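Local coordinates for protein peroxisomal acyl-coenzyme A oxidase 1 (Arabidopsis thaliana, PDB 1W07) that oxidises long- and medium-chain acyl-CoAs to 2-trans-enoyl-CoAs with bound FAD, passing the electrons to oxygen to give hydrogen peroxide in peroxisomal beta-oxidation, at residues 491-496 with 573-578; 570-573 with 578-581; 105-110 with 125-130; 190-195 with 259-264; 53-58 with 635-640. The protein carries 1 engineered substitution. One frame throughout, in Å; residues are numbered along the deposited sequence.

Interaction 1 of 5, residues 491-496 with 573-578; sequences ALRMAV and STNCIT
Two nitrogens face each other without bonding: NH2 of R493 lies 3.7 Å from ND2 of N575, with the amide nitrogen at the edge of the guanidinium, in its plane, and the two flat groups turned 75° apart. The carbonyl of S573 does not become a partner either, since its O stays 3.5 Å from R493 NH2 in an oblique approach and no hydrogen bond forms. What really meets is carbon. R493 CG leaves the helix anti to the backbone N (chi1 168°), and CG lies 3.7 Å from CG2 of T574 as the two side chains slide past each other in opposite directions. T574 turns its hydroxyl away from this methyl: OG1 bonds to the carbonyl of F571 and fits the acceptor of an ST turn to C576 N, though that nitrogen is less surely placed. An alanine in place of R493 would probably leave the T574 methyl without its aliphatic neighbour and open a gap beside the S573 carbonyl. The loop between helices 568-572 and 579-596 packs on helix 480-503 through R493, which also touches L465, and the C576-C467 disulfide ties it to the chain after helix 461-464.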
# COMPACT_ATOMS: atom_id res chain seq x y z
N ALA B 491 24.62 -6.25 11.66
CA ALA B 491 24.82 -6.41 10.22
C ALA B 491 25.95 -7.39 9.92
O ALA B 491 25.79 -8.31 9.12
CB ALA B 491 25.13 -5.06 9.58
N LEU B 492 27.09 -7.19 10.56
CA LEU B 492 28.25 -8.05 10.37
C LEU B 492 27.91 -9.49 10.74
O LEU B 492 28.26 -10.42 10.03
CB LEU B 492 29.43 -7.57 11.22
CG LEU B 492 30.70 -8.42 11.19
CD1 LEU B 492 31.22 -8.56 9.78
CD2 LEU B 492 31.76 -7.77 12.07
N ARG B 493 27.22 -9.65 11.87
CA ARG B 493 26.82 -10.96 12.35
C ARG B 493 25.96 -11.69 11.32
O ARG B 493 26.20 -12.87 11.03
CB ARG B 493 26.05 -10.80 13.66
CG ARG B 493 25.33 -12.05 14.13
CD ARG B 493 26.28 -13.14 14.55
NE ARG B 493 26.03 -13.57 15.93
CZ ARG B 493 26.64 -14.60 16.51
NH1 ARG B 493 27.54 -15.30 15.82
NH2 ARG B 493 26.37 -14.92 17.77
N MET B 494 24.97 -11.00 10.77
CA MET B 494 24.10 -11.59 9.77
C MET B 494 24.86 -11.97 8.51
O MET B 494 24.63 -13.03 7.93
CB MET B 494 22.95 -10.62 9.42
CG MET B 494 21.98 -10.39 10.57
SD MET B 494 20.74 -9.09 10.31
CE MET B 494 19.50 -9.96 9.38
N ALA B 495 25.78 -11.11 8.09
CA ALA B 495 26.57 -11.37 6.89
C ALA B 495 27.52 -12.55 7.09
O ALA B 495 27.62 -13.43 6.23
CB ALA B 495 27.36 -10.14 6.52
N VAL B 496 28.22 -12.58 8.22
CA VAL B 496 29.14 -13.66 8.51
C VAL B 496 28.40 -14.99 8.59
O VAL B 496 28.91 -16.02 8.17
CB VAL B 496 29.89 -13.42 9.84
CG1 VAL B 496 30.70 -14.65 10.22
CG2 VAL B 496 30.79 -12.21 9.69
N SER B 573 20.07 -11.86 18.51
CA SER B 573 20.82 -13.04 18.07
C SER B 573 22.33 -12.86 18.24
O SER B 573 23.07 -13.84 18.29
CB SER B 573 20.51 -13.35 16.61
OG SER B 573 19.17 -13.76 16.44
N THR B 574 22.77 -11.61 18.32
CA THR B 574 24.20 -11.31 18.45
C THR B 574 24.74 -11.49 19.87
O THR B 574 25.96 -11.58 20.06
CB THR B 574 24.52 -9.86 18.01
OG1 THR B 574 23.93 -8.93 18.94
CG2 THR B 574 23.98 -9.59 16.61
N ASN B 575 23.85 -11.55 20.84
CA ASN B 575 24.23 -11.71 22.24
C ASN B 575 24.98 -10.48 22.73
O ASN B 575 25.50 -10.45 23.85
CB ASN B 575 25.09 -12.97 22.44
CG ASN B 575 24.36 -14.24 22.03
OD1 ASN B 575 23.25 -14.50 22.49
ND2 ASN B 575 24.99 -15.03 21.18
N CYS B 576 25.02 -9.45 21.89
CA CYS B 576 25.68 -8.19 22.23
C CYS B 576 24.61 -7.29 22.85
O CYS B 576 24.92 -6.26 23.46
CB CYS B 576 26.27 -7.59 20.95
SG CYS B 576 27.09 -5.96 21.03
N ILE B 577 23.35 -7.70 22.71
CA ILE B 577 22.20 -6.98 23.26
C ILE B 577 21.33 -8.00 23.99
O ILE B 577 21.01 -9.05 23.44
CB ILE B 577 21.35 -6.32 22.15
CG1 ILE B 577 22.14 -5.17 21.52
CG2 ILE B 577 20.05 -5.78 22.73
CD1 ILE B 577 21.42 -4.51 20.37
N THR B 578 20.93 -7.68 25.22
CA THR B 578 20.09 -8.58 26.00
C THR B 578 18.64 -8.10 25.99
O THR B 578 18.36 -6.94 25.65
CB THR B 578 20.59 -8.65 27.47
OG1 THR B 578 20.04 -9.80 28.11
CG2 THR B 578 20.16 -7.42 28.23

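Interaction 2 of 5, residues 570-573 with 578-581; sequences DFLS and TPKQ
One face of the T578-P579 peptide carries a methyl of L572: CD2 sits almost directly above T578 C, at 3.6 Å, and 3.7 Å from P579 N. From the same face the methyl also reaches P579 CD at 4.0 Å. The other flat groups look elsewhere, the F571 ring making an edge-to-face pair with F487 and the Q581 amide turning back to its own helix start. This is a tight helix-loop-helix connection in the C-terminal helical region, where helix 568-572 runs out and, after a short loop, helix 579-596 begins. With CG anti to the carbonyl carbon (chi1 -73°) and CD1 anti to CA, L572 turns CD2 over the first peptide of the next helix. The same corner belongs to the dimer interface: L572 packs on S573 of the second subunit, and P579 on N575 of the second subunit. T578 stands at the N-cap, yet its hydroxyl makes no capping bond. Instead, Q581, in the first turn, brings its side-chain oxygen back to the T578 backbone. Q581 NE2 is taken up by the carbonyls of S469 and V471, which should fix the rotation of the amide. Its oxygen, OE1, accepts from T578 N at 3.0 Å, with the donor tilted 21° from the carbonyl plane.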
# COMPACT_ATOMS: atom_id res chain seq x y z
N ASP B 570 17.05 -9.65 15.06
CA ASP B 570 18.41 -9.59 14.50
C ASP B 570 19.44 -9.19 15.57
O ASP B 570 20.54 -9.75 15.61
CB ASP B 570 18.49 -8.56 13.36
CG ASP B 570 17.65 -8.93 12.14
OD1 ASP B 570 17.19 -10.08 12.04
OD2 ASP B 570 17.48 -8.04 11.28
N PHE B 571 19.10 -8.21 16.41
CA PHE B 571 20.02 -7.76 17.46
C PHE B 571 20.18 -8.76 18.62
O PHE B 571 21.30 -8.97 19.11
CB PHE B 571 19.56 -6.40 18.00
CG PHE B 571 19.61 -5.29 16.99
CD1 PHE B 571 18.61 -5.15 16.03
CD2 PHE B 571 20.68 -4.39 16.97
CE1 PHE B 571 18.67 -4.14 15.07
CE2 PHE B 571 20.75 -3.37 16.02
CZ PHE B 571 19.74 -3.25 15.06
N LEU B 572 19.08 -9.36 19.07
CA LEU B 572 19.15 -10.33 20.16
C LEU B 572 19.94 -11.59 19.80
O LEU B 572 20.41 -12.31 20.68
CB LEU B 572 17.75 -10.72 20.63
CG LEU B 572 16.98 -9.66 21.42
CD1 LEU B 572 15.62 -10.22 21.84
CD2 LEU B 572 17.80 -9.24 22.64
N SER B 573 20.07 -11.86 18.51
CA SER B 573 20.82 -13.04 18.07
C SER B 573 22.33 -12.86 18.24
O SER B 573 23.07 -13.84 18.29
CB SER B 573 20.51 -13.35 16.61
OG SER B 573 19.17 -13.76 16.44
N THR B 578 20.93 -7.68 25.22
CA THR B 578 20.09 -8.58 26.00
C THR B 578 18.64 -8.10 25.99
O THR B 578 18.36 -6.94 25.65
CB THR B 578 20.59 -8.65 27.47
OG1 THR B 578 20.04 -9.80 28.11
CG2 THR B 578 20.16 -7.42 28.23
N PRO B 579 17.69 -8.98 26.33
CA PRO B 579 16.29 -8.57 26.34
C PRO B 579 16.03 -7.36 27.23
O PRO B 579 15.18 -6.53 26.92
CB PRO B 579 15.58 -9.82 26.85
CG PRO B 579 16.40 -10.91 26.25
CD PRO B 579 17.82 -10.44 26.48
N LYS B 580 16.77 -7.26 28.32
CA LYS B 580 16.60 -6.14 29.25
C LYS B 580 17.06 -4.84 28.61
O LYS B 580 16.43 -3.80 28.76
CB LYS B 580 17.40 -6.40 30.53
CG LYS B 580 17.18 -5.34 31.59
CD LYS B 580 18.16 -5.51 32.76
CE LYS B 580 18.17 -4.27 33.64
NZ LYS B 580 19.33 -4.26 34.59
N GLN B 581 18.18 -4.89 27.89
CA GLN B 581 18.68 -3.69 27.24
C GLN B 581 17.74 -3.32 26.09
O GLN B 581 17.65 -2.15 25.71
CB GLN B 581 20.09 -3.92 26.71
CG GLN B 581 21.11 -4.30 27.78
CD GLN B 581 22.46 -4.67 27.20
OE1 GLN B 581 22.55 -5.42 26.23
NE2 GLN B 581 23.53 -4.17 27.81

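Interaction 3 of 5, residues 105-110 with 125-130; sequences MFVPAI and LANKMQ
The apolar part centres on the methyl of A126, which points at helix 98-113 and is met by two consecutive side chains of that helix. F106 brings the rim of its ring: CE2 is 4.0 Å from A126 CB, and the methyl stands at the ring edge, near its plane. V107 adds a methyl from the next position, its CG2 lying 4.1 Å from A126 CB. That methyl is anti to the carbonyl carbon of V107, whereas the F106 ring leaves with CG anti to the backbone N (chi1 -179°). One face of the ring is taken by a residue a turn further on, I110, whose CD1 sits 3.6 Å above the plane and offset toward the rim. This methyl-to-ring-edge contact joins helices 98-113 and 116-128 in the N-terminal helical domain of the acyl-CoA oxidase fold. F106 also touches V187 of the middle-domain strand 185-194, and its side chain is about 9 Å from bound FAD. The polar contacts use backbone carbonyls and amides. A126 O accepts from H102 NE2, a side-chain bond between the two helices. Helix 116-128 ends in a Schellman motif: Q130 N bonds to L125 O at 2.8 Å, M129 N makes a weak bond to A126 O at 3.0 Å, and M129 takes the positive phi of the C-prime residue (70°). Contacts to the second subunit follow directly, with K128 O accepting from Q657 NE2 of that subunit and M129 packing on V654 of the second subunit.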
# COMPACT_ATOMS: atom_id res chain seq x y z
N MET B 105 16.67 11.19 -18.76
CA MET B 105 17.26 9.97 -19.31
C MET B 105 17.82 10.10 -20.73
O MET B 105 18.97 9.72 -20.99
CB MET B 105 16.22 8.84 -19.29
CG MET B 105 15.76 8.44 -17.88
SD MET B 105 17.08 7.83 -16.81
CE MET B 105 16.97 6.03 -17.15
N PHE B 106 17.01 10.61 -21.64
CA PHE B 106 17.42 10.76 -23.03
C PHE B 106 18.70 11.58 -23.13
O PHE B 106 19.67 11.14 -23.74
CB PHE B 106 16.30 11.42 -23.83
CG PHE B 106 16.62 11.60 -25.29
CD1 PHE B 106 16.79 10.49 -26.11
CD2 PHE B 106 16.75 12.87 -25.84
CE1 PHE B 106 17.07 10.63 -27.45
CE2 PHE B 106 17.03 13.03 -27.19
CZ PHE B 106 17.19 11.90 -28.00
N VAL B 107 18.71 12.77 -22.53
CA VAL B 107 19.89 13.63 -22.57
C VAL B 107 21.10 13.02 -21.86
O VAL B 107 22.18 12.94 -22.43
CB VAL B 107 19.58 15.02 -21.98
CG1 VAL B 107 20.86 15.79 -21.72
CG2 VAL B 107 18.71 15.79 -22.95
N PRO B 108 20.92 12.58 -20.61
CA PRO B 108 22.03 11.98 -19.86
C PRO B 108 22.65 10.78 -20.61
O PRO B 108 23.85 10.53 -20.50
CB PRO B 108 21.37 11.56 -18.56
CG PRO B 108 20.34 12.65 -18.35
CD PRO B 108 19.76 12.81 -19.73
N ALA B 109 21.82 10.06 -21.36
CA ALA B 109 22.29 8.89 -22.10
C ALA B 109 23.23 9.29 -23.23
O ALA B 109 24.29 8.68 -23.41
CB ALA B 109 21.11 8.10 -22.66
N ILE B 110 22.82 10.30 -24.00
CA ILE B 110 23.63 10.78 -25.11
C ILE B 110 24.93 11.41 -24.60
O ILE B 110 25.96 11.28 -25.25
CB ILE B 110 22.87 11.84 -25.93
CG1 ILE B 110 21.53 11.27 -26.38
CG2 ILE B 110 23.69 12.23 -27.16
CD1 ILE B 110 20.62 12.30 -27.00
N LEU B 125 20.10 19.65 -30.50
CA LEU B 125 18.69 19.49 -30.87
C LEU B 125 17.84 19.26 -29.62
O LEU B 125 16.80 19.90 -29.44
CB LEU B 125 18.53 18.30 -31.81
CG LEU B 125 19.21 18.41 -33.18
CD1 LEU B 125 18.98 17.13 -33.95
CD2 LEU B 125 18.65 19.61 -33.95
N ALA B 126 18.28 18.35 -28.76
CA ALA B 126 17.56 18.01 -27.53
C ALA B 126 17.46 19.18 -26.57
O ALA B 126 16.40 19.44 -26.00
CB ALA B 126 18.24 16.82 -26.85
N ASN B 127 18.57 19.89 -26.38
CA ASN B 127 18.56 21.02 -25.47
C ASN B 127 17.65 22.14 -25.94
O ASN B 127 17.12 22.88 -25.12
CB ASN B 127 19.97 21.54 -25.25
CG ASN B 127 20.83 20.56 -24.48
OD1 ASN B 127 20.32 19.80 -23.65
ND2 ASN B 127 22.13 20.58 -24.72
N LYS B 128 17.46 22.26 -27.25
CA LYS B 128 16.59 23.30 -27.80
C LYS B 128 15.20 22.72 -28.00
O LYS B 128 14.24 23.43 -28.30
CB LYS B 128 17.15 23.80 -29.13
N MET B 129 15.09 21.41 -27.82
CA MET B 129 13.83 20.70 -27.97
C MET B 129 13.34 20.64 -29.42
O MET B 129 12.14 20.60 -29.67
CB MET B 129 12.75 21.36 -27.10
CG MET B 129 13.11 21.51 -25.62
SD MET B 129 12.67 20.10 -24.59
CE MET B 129 11.00 19.89 -25.05
N GLN B 130 14.28 20.63 -30.37
CA GLN B 130 13.92 20.54 -31.79
C GLN B 130 13.52 19.08 -32.01
O GLN B 130 13.00 18.70 -33.06
CB GLN B 130 15.10 20.92 -32.68
CG GLN B 130 15.61 22.34 -32.47
CD GLN B 130 16.73 22.69 -33.42
OE1 GLN B 130 16.52 22.80 -34.63
NE2 GLN B 130 17.93 22.87 -32.88

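Interaction 4 of 5, residues 190-195 with 259-264; sequences ARLITN and SKVTRE
L192 and V261 join two layers of the beta-rich middle region, which follows the acyl-CoA dehydrogenase pattern: the strand 185-194 of the mixed beta-sheet, and the small beta-hairpin made by strands 259-261 and 267-269. The two side chains reach toward each other tip to tip, L192 CD1 standing 4.1 Å from V261 CG2. L192 gets there fully stretched, its CG anti to the backbone N (chi1 -159°) and CD1 continuing outward from CA. On the other side V261 presents the methyl that is anti to its own carbonyl carbon. Both are buried. L192 also packs on Y267 of the hairpin and on H202 and F204 of the adjacent strand 197-207, while V261 touches L155 and M254, so the pair is part of a wider packed layer. A platinum ion lies about 6 Å from the V261 side chain.

At the far end the two segments approach only loosely: N195 OD1 and E264 O are 4.0 Å apart, two acceptors that cannot bond. The polar links between strand end and hairpin loop are made instead by N195 ND2 to E266 OE2 and by T194 OG1 to G265 O. N195 itself has positive phi (57°) as the chain turns from strand 185-194 into strand 197-207. The hairpin loop is shaped from within by T262, whose hydroxyl is hydrogen-bonded to E266 N and also forms an ST turn: OG1 accepts from E264 N at 3.2 Å, a bent bond with an N-H...O angle of 136°.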
# COMPACT_ATOMS: atom_id res chain seq x y z
N ALA B 190 19.56 -2.44 -27.78
CA ALA B 190 19.41 -3.73 -28.43
C ALA B 190 20.74 -4.44 -28.50
O ALA B 190 21.79 -3.84 -28.25
CB ALA B 190 18.85 -3.54 -29.85
N ARG B 191 20.69 -5.72 -28.83
CA ARG B 191 21.89 -6.54 -28.96
C ARG B 191 22.64 -6.09 -30.20
O ARG B 191 22.09 -6.11 -31.31
CB ARG B 191 21.50 -8.01 -29.08
CG ARG B 191 20.42 -8.45 -28.09
CD ARG B 191 20.38 -9.97 -27.95
NE ARG B 191 21.53 -10.45 -27.20
CZ ARG B 191 21.60 -10.48 -25.87
NH1 ARG B 191 20.58 -10.07 -25.13
NH2 ARG B 191 22.72 -10.88 -25.28
N LEU B 192 23.89 -5.69 -30.03
CA LEU B 192 24.70 -5.24 -31.16
C LEU B 192 25.16 -6.46 -31.96
O LEU B 192 25.90 -7.31 -31.46
CB LEU B 192 25.91 -4.45 -30.65
CG LEU B 192 26.60 -3.49 -31.62
CD1 LEU B 192 27.77 -2.84 -30.90
CD2 LEU B 192 27.09 -4.23 -32.85
N ILE B 193 24.72 -6.55 -33.21
CA ILE B 193 25.09 -7.67 -34.06
C ILE B 193 25.90 -7.18 -35.26
O ILE B 193 25.46 -6.31 -36.02
CB ILE B 193 23.85 -8.42 -34.56
CG1 ILE B 193 23.00 -8.89 -33.37
CG2 ILE B 193 24.27 -9.63 -35.36
CD1 ILE B 193 21.72 -9.62 -33.79
N THR B 194 27.10 -7.74 -35.42
CA THR B 194 27.98 -7.39 -36.53
C THR B 194 29.00 -8.52 -36.72
O THR B 194 29.44 -9.14 -35.75
CB THR B 194 28.73 -6.06 -36.27
OG1 THR B 194 29.48 -5.70 -37.43
CG2 THR B 194 29.68 -6.20 -35.09
N ASN B 195 29.35 -8.78 -37.97
CA ASN B 195 30.30 -9.85 -38.28
C ASN B 195 29.81 -11.19 -37.74
O ASN B 195 30.60 -12.01 -37.28
CB ASN B 195 31.68 -9.52 -37.71
CG ASN B 195 32.52 -8.69 -38.66
OD1 ASN B 195 32.02 -7.78 -39.32
ND2 ASN B 195 33.81 -8.99 -38.72
N SER B 259 32.37 2.18 -27.41
CA SER B 259 32.39 1.09 -28.38
C SER B 259 32.14 1.62 -29.78
O SER B 259 31.16 2.32 -30.02
CB SER B 259 31.32 0.05 -28.05
OG SER B 259 31.45 -0.46 -26.73
N LYS B 260 33.03 1.29 -30.71
CA LYS B 260 32.89 1.74 -32.09
C LYS B 260 32.62 0.57 -33.04
O LYS B 260 32.87 -0.59 -32.70
CB LYS B 260 34.16 2.46 -32.56
CG LYS B 260 34.37 3.87 -32.02
CD LYS B 260 34.86 3.87 -30.58
CE LYS B 260 35.59 5.17 -30.25
NZ LYS B 260 34.78 6.40 -30.50
N VAL B 261 32.11 0.90 -34.22
CA VAL B 261 31.82 -0.08 -35.25
C VAL B 261 32.22 0.56 -36.57
O VAL B 261 31.47 1.35 -37.15
CB VAL B 261 30.32 -0.43 -35.31
CG1 VAL B 261 30.04 -1.32 -36.51
CG2 VAL B 261 29.89 -1.11 -34.02
N THR B 262 33.43 0.23 -37.04
CA THR B 262 33.97 0.77 -38.28
C THR B 262 33.05 0.56 -39.47
O THR B 262 32.07 -0.18 -39.39
CB THR B 262 35.31 0.10 -38.63
OG1 THR B 262 35.06 -1.23 -39.12
CG2 THR B 262 36.20 0.03 -37.40
N ARG B 263 33.38 1.22 -40.58
CA ARG B 263 32.61 1.11 -41.81
C ARG B 263 32.60 -0.32 -42.34
O ARG B 263 31.72 -0.69 -43.11
CB ARG B 263 33.18 2.06 -42.87
CG ARG B 263 32.47 3.39 -42.96
CD ARG B 263 31.71 3.52 -44.29
NE ARG B 263 30.96 2.30 -44.62
CZ ARG B 263 30.25 2.14 -45.73
NH1 ARG B 263 30.18 3.12 -46.63
NH2 ARG B 263 29.62 1.00 -45.97
N GLU B 264 33.60 -1.11 -41.95
CA GLU B 264 33.67 -2.51 -42.40
C GLU B 264 33.02 -3.47 -41.41
O GLU B 264 33.16 -4.68 -41.53
CB GLU B 264 35.12 -2.94 -42.61
CG GLU B 264 35.79 -2.27 -43.80
CD GLU B 264 37.07 -2.96 -44.18
OE1 GLU B 264 37.94 -3.15 -43.29
OE2 GLU B 264 37.22 -3.31 -45.37

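Interaction 5 of 5, residues 53-58 with 635-640; sequences RARLSR and KDPLND
An Asx turn at D636 shapes the chain just beyond helix 625-635, and R55, from the loop ahead of helix 58-78, lies across this turn at K635 and P637. The contact thus brings the N-terminal domain against the C-terminal part of the same chain. R55 uses its carbon chain first: CD is 3.4 Å from K635 O and 3.7 Å from P637 CD, the R55 and P637 side chains crossing obliquely. Because the chain bends at chi3 (-74°), the guanidinium folds back flat over K635, whose CB stands 3.8 Å above the plane and over its centre. K635 runs on extended, and its NZ pairs with E632 rather than with anything on R55. Two waters sit in plane at the guanidinium edge. One accepts from R55 NH2 at 2.8 Å and weakly from K635 NZ, probably easing the like charges of these two nitrogens, 5.1 Å apart. The other meets R55 NH1 weakly, and its link to D636 OD2 is so short as to be doubtful. With an alanine here, each water would probably lose a donor and the K635 side chain its cover. The carboxylate of D636 is held mainly by R58 and T227 of the second subunit, at the dimer interface. Within the turn, L638 N reaches D636 OD1 at 3.1 Å, on the anti side and 27° out of the carboxylate plane.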
# COMPACT_ATOMS: atom_id res chain seq x y z
N ARG B 53 -7.34 17.21 -11.07
CA ARG B 53 -6.71 16.16 -11.85
C ARG B 53 -7.50 14.85 -11.90
O ARG B 53 -7.56 14.20 -12.94
CB ARG B 53 -5.30 15.93 -11.31
CG ARG B 53 -4.41 15.08 -12.18
CD ARG B 53 -3.10 14.84 -11.46
NE ARG B 53 -2.17 15.96 -11.56
CZ ARG B 53 -1.10 16.11 -10.79
NH1 ARG B 53 -0.84 15.22 -9.84
NH2 ARG B 53 -0.28 17.13 -10.98
N ALA B 54 -8.12 14.48 -10.78
CA ALA B 54 -8.90 13.25 -10.70
C ALA B 54 -10.26 13.36 -11.40
O ALA B 54 -10.96 12.36 -11.54
CB ALA B 54 -9.09 12.84 -9.24
N ARG B 55 -10.64 14.55 -11.82
CA ARG B 55 -11.92 14.72 -12.50
C ARG B 55 -11.75 14.78 -14.04
O ARG B 55 -12.68 15.10 -14.77
CB ARG B 55 -12.61 15.99 -11.99
CG ARG B 55 -13.11 15.90 -10.55
CD ARG B 55 -13.96 17.10 -10.20
NE ARG B 55 -13.16 18.30 -10.01
CZ ARG B 55 -12.53 18.59 -8.88
NH1 ARG B 55 -12.63 17.78 -7.83
NH2 ARG B 55 -11.81 19.70 -8.79
N LEU B 56 -10.56 14.46 -14.52
CA LEU B 56 -10.29 14.52 -15.96
C LEU B 56 -10.22 13.13 -16.58
O LEU B 56 -9.81 12.18 -15.91
CB LEU B 56 -8.97 15.27 -16.21
CG LEU B 56 -8.88 16.73 -15.74
CD1 LEU B 56 -7.43 17.19 -15.80
CD2 LEU B 56 -9.78 17.63 -16.60
N SER B 57 -10.64 12.99 -17.84
CA SER B 57 -10.56 11.69 -18.51
C SER B 57 -9.10 11.52 -18.92
O SER B 57 -8.32 12.47 -18.83
CB SER B 57 -11.44 11.67 -19.77
OG SER B 57 -10.98 12.63 -20.74
N ARG B 58 -8.73 10.32 -19.34
CA ARG B 58 -7.36 10.05 -19.78
C ARG B 58 -6.96 11.09 -20.82
O ARG B 58 -5.95 11.77 -20.68
CB ARG B 58 -7.24 8.65 -20.40
CG ARG B 58 -5.80 8.22 -20.75
CD ARG B 58 -5.06 7.65 -19.54
NE ARG B 58 -3.60 7.76 -19.63
CZ ARG B 58 -2.78 6.95 -20.32
NH1 ARG B 58 -3.24 5.90 -21.00
NH2 ARG B 58 -1.48 7.20 -20.31
N LYS B 635 -17.51 19.86 -5.73
CA LYS B 635 -16.89 19.95 -7.06
C LYS B 635 -16.99 18.66 -7.86
O LYS B 635 -16.76 18.67 -9.07
CB LYS B 635 -15.41 20.34 -6.94
CG LYS B 635 -15.15 21.72 -6.35
CD LYS B 635 -13.65 21.96 -6.21
CE LYS B 635 -13.34 23.23 -5.44
NZ LYS B 635 -11.87 23.37 -5.22
N ASP B 636 -17.30 17.55 -7.21
CA ASP B 636 -17.40 16.29 -7.94
C ASP B 636 -18.53 16.36 -8.96
O ASP B 636 -19.62 16.87 -8.66
CB ASP B 636 -17.65 15.11 -6.99
CG ASP B 636 -17.31 13.78 -7.61
OD1 ASP B 636 -18.20 13.16 -8.23
OD2 ASP B 636 -16.13 13.37 -7.51
N PRO B 637 -18.29 15.86 -10.19
CA PRO B 637 -19.29 15.87 -11.26
C PRO B 637 -20.58 15.14 -10.89
O PRO B 637 -21.65 15.47 -11.41
CB PRO B 637 -18.53 15.21 -12.43
CG PRO B 637 -17.61 14.28 -11.74
CD PRO B 637 -17.08 15.14 -10.62
N LEU B 638 -20.49 14.16 -9.98
CA LEU B 638 -21.65 13.41 -9.53
C LEU B 638 -22.62 14.36 -8.79
O LEU B 638 -23.80 14.07 -8.63
CB LEU B 638 -21.21 12.26 -8.62
CG LEU B 638 -22.08 10.99 -8.63
CD1 LEU B 638 -22.41 10.57 -10.06
CD2 LEU B 638 -21.34 9.88 -7.89
N ASN B 639 -22.11 15.51 -8.35
CA ASN B 639 -23.00 16.46 -7.68
C ASN B 639 -23.51 17.54 -8.61
O ASN B 639 -23.94 18.60 -8.17
CB ASN B 639 -22.31 17.10 -6.48
CG ASN B 639 -22.09 16.11 -5.38
OD1 ASN B 639 -22.97 15.31 -5.07
ND2 ASN B 639 -20.91 16.14 -4.78
N ASP B 640 -23.48 17.27 -9.92
CA ASP B 640 -23.98 18.25 -10.88
C ASP B 640 -25.50 18.30 -10.80
O ASP B 640 -26.12 19.20 -11.35
CB ASP B 640 -23.55 17.89 -12.31
CG ASP B 640 -22.08 18.19 -12.56
OD1 ASP B 640 -21.54 19.09 -11.88
OD2 ASP B 640 -21.47 17.55 -13.43
O HOH W 1 -14.16 14.81 -6.98
O HOH W 2 -10.34 20.81 -6.74

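How the interactions relate
Interactions 1 and 2 form one continuous patch of packing: their centres are 9 Å apart, they share S573 and T578, and I577 O touches L572 CD2 at 3.3 Å. Everything else lies well apart. Interaction 3 is nearest the flavin, with F106 about 9 Å from FAD, and its centre is 24 Å from that of interaction 4, in the beta-rich region. Interaction 5 closes a loop along the chain in which the other four are nested, its D636 side chain about 14 Å from a bound FAD. Interactions 1 and 3 sit on opposite sides of the chain's centre, 49 Å apart between centres. Interactions 1, 2, 3 and 5 all touch the second subunit of the homodimer; interaction 4 does not.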